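Local coordinates for protein hemolysin (PDB 2R2Z) that is of uncertain function but, as the transporter-associated (CorC_HlyC) domain of a membrane-bound hemolysin-like protein, may bind flavin adenine dinucleotide, at residues 20-29 and 41-49. Numbering follows the deposited sequence.
Sequences VQGRMLIDEF and DVDTMAGYL
In this CorC_HlyC-type domain the starts of helices 26-33 and 45-53 meet beside the five-stranded antiparallel sheet, joined by a single beta bridge, Leu-25 with Thr-44. Both bridge residues are N-caps. Three backbone hydrogen bonds tie the two entries together. Met-45 N gives to Met-24 O at 2.8 Å, nearly in line with the C=O. Ile-26 N gives to Asp-43 O at 2.9 Å, tilted from the carbonyl plane. Ala-46 N reaches Gly-22 O at 2.9 Å on a lone pair. Gly-22 follows strand 17-21, is backbone hydrogen-bonded to Leu-83 and lies in the type I turn from Gln-21 to Met-24. Its lack of a side chain lets Ala-46 CB come to 3.7 Å from its CA. Each helix start also has a side-chain acceptor: Thr-44 OG1 takes Gly-47 N, and Glu-28 OE1 takes Leu-25 N. A water extends the bridge, donating to Asp-43 O and accepting from Asp-27 N. Beside these backbone bonds the apolar side chains meet. Ile-26 CD1 touches both Val-42 CG1 and the Tyr-48 ring, 3.9 Å from Tyr-48 CD1. Helix 45-53 packs on the sheet, Tyr-48 and Met-45 touching Leu-72. Met-45 is a selenomethionine, bent at chi2 (-60°) and chi3 (-64°), and this folds its end back over Phe-29. The side chains of Phe-29 and Met-45 cross at about a right angle. The contact is Met-aromatic: SE lies obliquely, 3.8 Å from Phe-29 CG, while the CE methyl sits over the ring centre in a CH-pi contact, 3.9 Å from the Phe-29 centroid.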
loop_
_atom_site.group_PDB
_atom_site.type_symbol
_atom_site.label_atom_id
_atom_site.label_comp_id
_atom_site.label_asym_id
_atom_site.label_seq_id
_atom_site.Cartn_x
_atom_site.Cartn_y
_atom_site.Cartn_z
ATOM N N VAL A 20 2.802 -5.636 -1.635
ATOM C CA VAL A 20 2.243 -5.057 -2.856
ATOM C C VAL A 20 3.243 -4.065 -3.431
ATOM O O VAL A 20 3.737 -3.191 -2.711
ATOM C CB VAL A 20 0.901 -4.362 -2.545
ATOM C CG1 VAL A 20 0.417 -3.486 -3.732
ATOM C CG2 VAL A 20 -0.131 -5.419 -2.168
ATOM N N GLN A 21 3.571 -4.210 -4.711
ATOM C CA GLN A 21 4.447 -3.257 -5.365
ATOM C C GLN A 21 3.763 -1.895 -5.464
ATOM O O GLN A 21 2.572 -1.798 -5.779
ATOM C CB GLN A 21 4.848 -3.785 -6.753
ATOM C CG GLN A 21 5.548 -5.162 -6.688
ATOM C CD GLN A 21 6.886 -5.094 -5.978
ATOM O OE1 GLN A 21 7.708 -4.241 -6.296
ATOM N NE2 GLN A 21 7.113 -5.985 -5.014
ATOM N N GLY A 22 4.528 -0.840 -5.205
ATOM C CA GLY A 22 4.024 0.533 -5.291
ATOM C C GLY A 22 3.375 0.860 -6.629
ATOM O O GLY A 22 2.438 1.667 -6.697
ATOM N N ARG A 23 3.884 0.253 -7.705
ATOM C CA ARG A 23 3.340 0.524 -9.032
ATOM C C ARG A 23 1.964 -0.081 -9.300
ATOM O O ARG A 23 1.344 0.250 -10.310
ATOM C CB ARG A 23 4.299 0.039 -10.121
ATOM C CG ARG A 23 4.536 -1.468 -10.099
ATOM C CD ARG A 23 5.243 -1.971 -11.369
ATOM N NE ARG A 23 6.471 -1.238 -11.676
ATOM C CZ ARG A 23 7.662 -1.489 -11.155
ATOM N NH1 ARG A 23 7.815 -2.455 -10.258
ATOM N NH2 ARG A 23 8.705 -0.754 -11.531
HETATM N N MSE A 24 1.489 -0.973 -8.428
HETATM C CA MSE A 24 0.176 -1.569 -8.624
HETATM C C MSE A 24 -0.871 -0.468 -8.638
HETATM O O MSE A 24 -0.874 0.411 -7.775
HETATM C CB MSE A 24 -0.120 -2.578 -7.528
HETATM C CG MSE A 24 -1.383 -3.370 -7.792
HETATM SE SE MSE A 24 -1.693 -4.744 -6.427
HETATM C CE MSE A 24 -2.923 -5.891 -7.435
ATOM N N LEU A 25 -1.765 -0.512 -9.614
ATOM C CA LEU A 25 -2.830 0.471 -9.658
ATOM C C LEU A 25 -3.825 0.263 -8.526
ATOM O O LEU A 25 -4.129 -0.872 -8.165
ATOM C CB LEU A 25 -3.568 0.371 -10.998
ATOM C CG LEU A 25 -2.707 0.696 -12.217
ATOM C CD1 LEU A 25 -3.526 0.429 -13.459
ATOM C CD2 LEU A 25 -2.240 2.137 -12.211
ATOM N N ILE A 26 -4.353 1.357 -7.977
ATOM C CA ILE A 26 -5.418 1.266 -6.979
ATOM C C ILE A 26 -6.566 0.408 -7.519
ATOM O O ILE A 26 -7.102 -0.450 -6.813
ATOM C CB ILE A 26 -5.940 2.671 -6.584
ATOM C CG1 ILE A 26 -4.833 3.508 -5.947
ATOM C CG2 ILE A 26 -7.141 2.555 -5.644
ATOM C CD1 ILE A 26 -5.169 4.992 -5.867
ATOM N N ASP A 27 -6.961 0.641 -8.770
ATOM C CA ASP A 27 -8.059 -0.134 -9.343
ATOM C C ASP A 27 -7.739 -1.640 -9.415
ATOM O O ASP A 27 -8.612 -2.481 -9.192
ATOM C CB ASP A 27 -8.424 0.421 -10.727
ATOM C CG ASP A 27 -9.011 1.830 -10.669
ATOM O OD1 ASP A 27 -9.527 2.239 -9.605
ATOM O OD2 ASP A 27 -8.994 2.540 -11.717
ATOM N N GLU A 28 -6.490 -1.974 -9.726
ATOM C CA GLU A 28 -6.013 -3.366 -9.745
ATOM C C GLU A 28 -6.067 -3.974 -8.339
ATOM O O GLU A 28 -6.524 -5.100 -8.156
ATOM C CB GLU A 28 -4.564 -3.431 -10.275
ATOM C CG GLU A 28 -4.408 -3.215 -11.795
ATOM C CD GLU A 28 -2.951 -3.048 -12.282
ATOM O OE1 GLU A 28 -2.031 -2.615 -11.521
ATOM O OE2 GLU A 28 -2.737 -3.327 -13.490
ATOM N N PHE A 29 -5.594 -3.215 -7.357
ATOM C CA PHE A 29 -5.639 -3.645 -5.967
ATOM C C PHE A 29 -7.081 -3.969 -5.552
ATOM O O PHE A 29 -7.346 -5.016 -4.969
ATOM C CB PHE A 29 -5.042 -2.536 -5.079
ATOM C CG PHE A 29 -5.016 -2.862 -3.611
ATOM C CD1 PHE A 29 -3.875 -3.402 -3.022
ATOM C CD2 PHE A 29 -6.122 -2.602 -2.815
ATOM C CE1 PHE A 29 -3.849 -3.692 -1.662
ATOM C CE2 PHE A 29 -6.109 -2.891 -1.467
ATOM C CZ PHE A 29 -4.969 -3.440 -0.884
ATOM N N ASP A 41 -7.074 11.718 -8.671
ATOM C CA ASP A 41 -5.809 12.228 -9.204
ATOM C C ASP A 41 -4.571 11.440 -8.777
ATOM O O ASP A 41 -3.448 11.931 -8.907
ATOM C CB ASP A 41 -5.638 13.715 -8.853
ATOM C CG ASP A 41 -6.695 14.612 -9.493
ATOM O OD1 ASP A 41 -7.291 14.237 -10.529
ATOM O OD2 ASP A 41 -6.930 15.708 -8.943
ATOM N N VAL A 42 -4.786 10.229 -8.264
ATOM C CA VAL A 42 -3.708 9.338 -7.844
ATOM C C VAL A 42 -4.091 7.978 -8.378
ATOM O O VAL A 42 -5.232 7.545 -8.213
ATOM C CB VAL A 42 -3.592 9.291 -6.308
ATOM C CG1 VAL A 42 -2.552 8.290 -5.888
ATOM C CG2 VAL A 42 -3.259 10.687 -5.751
ATOM N N ASP A 43 -3.146 7.298 -9.021
ATOM C CA ASP A 43 -3.470 6.040 -9.673
ATOM C C ASP A 43 -2.827 4.797 -9.067
ATOM O O ASP A 43 -3.360 3.718 -9.255
ATOM C CB ASP A 43 -3.160 6.134 -11.171
ATOM C CG ASP A 43 -4.046 7.141 -11.878
ATOM O OD1 ASP A 43 -5.284 7.103 -11.673
ATOM O OD2 ASP A 43 -3.501 7.956 -12.636
ATOM N N THR A 44 -1.711 4.959 -8.356
ATOM C CA THR A 44 -0.968 3.801 -7.858
ATOM C C THR A 44 -1.041 3.680 -6.345
ATOM O O THR A 44 -1.347 4.649 -5.642
ATOM C CB THR A 44 0.517 3.850 -8.263
ATOM O OG1 THR A 44 1.159 4.909 -7.547
ATOM C CG2 THR A 44 0.683 4.074 -9.767
HETATM N N MSE A 45 -0.728 2.482 -5.860
HETATM C CA MSE A 45 -0.699 2.229 -4.422
HETATM C C MSE A 45 0.402 2.993 -3.716
HETATM O O MSE A 45 0.207 3.423 -2.585
HETATM C CB MSE A 45 -0.617 0.733 -4.118
HETATM C CG MSE A 45 -1.904 -0.015 -4.511
HETATM SE SE MSE A 45 -3.495 0.632 -3.569
HETATM C CE MSE A 45 -2.985 0.140 -1.750
ATOM N N ALA A 46 1.532 3.210 -4.382
ATOM C CA ALA A 46 2.570 4.084 -3.814
ATOM C C ALA A 46 2.040 5.505 -3.594
ATOM O O ALA A 46 2.228 6.106 -2.531
ATOM C CB ALA A 46 3.805 4.139 -4.707
ATOM N N GLY A 47 1.387 6.057 -4.614
ATOM C CA GLY A 47 0.824 7.396 -4.519
ATOM C C GLY A 47 -0.248 7.435 -3.450
ATOM O O GLY A 47 -0.349 8.403 -2.696
ATOM N N TYR A 48 -1.062 6.384 -3.374
ATOM C CA TYR A 48 -2.126 6.307 -2.382
ATOM C C TYR A 48 -1.556 6.421 -0.966
ATOM O O TYR A 48 -1.995 7.259 -0.167
ATOM C CB TYR A 48 -2.890 4.989 -2.559
ATOM C CG TYR A 48 -4.056 4.846 -1.605
ATOM C CD1 TYR A 48 -5.340 5.256 -1.978
ATOM C CD2 TYR A 48 -3.867 4.332 -0.325
ATOM C CE1 TYR A 48 -6.399 5.144 -1.082
ATOM C CE2 TYR A 48 -4.916 4.235 0.576
ATOM C CZ TYR A 48 -6.177 4.631 0.194
ATOM O OH TYR A 48 -7.186 4.492 1.112
ATOM N N LEU A 49 -0.595 5.574 -0.641
ATOM C CA LEU A 49 -0.108 5.537 0.729
ATOM C C LEU A 49 0.669 6.797 1.090
ATOM O O LEU A 49 0.503 7.325 2.183
ATOM C CB LEU A 49 0.688 4.262 1.014
ATOM C CG LEU A 49 1.198 4.125 2.458
ATOM C CD1 LEU A 49 0.060 4.220 3.497
ATOM C CD2 LEU A 49 1.947 2.818 2.661
HETATM O O HOH W 1 -5.933 3.094 -10.254
#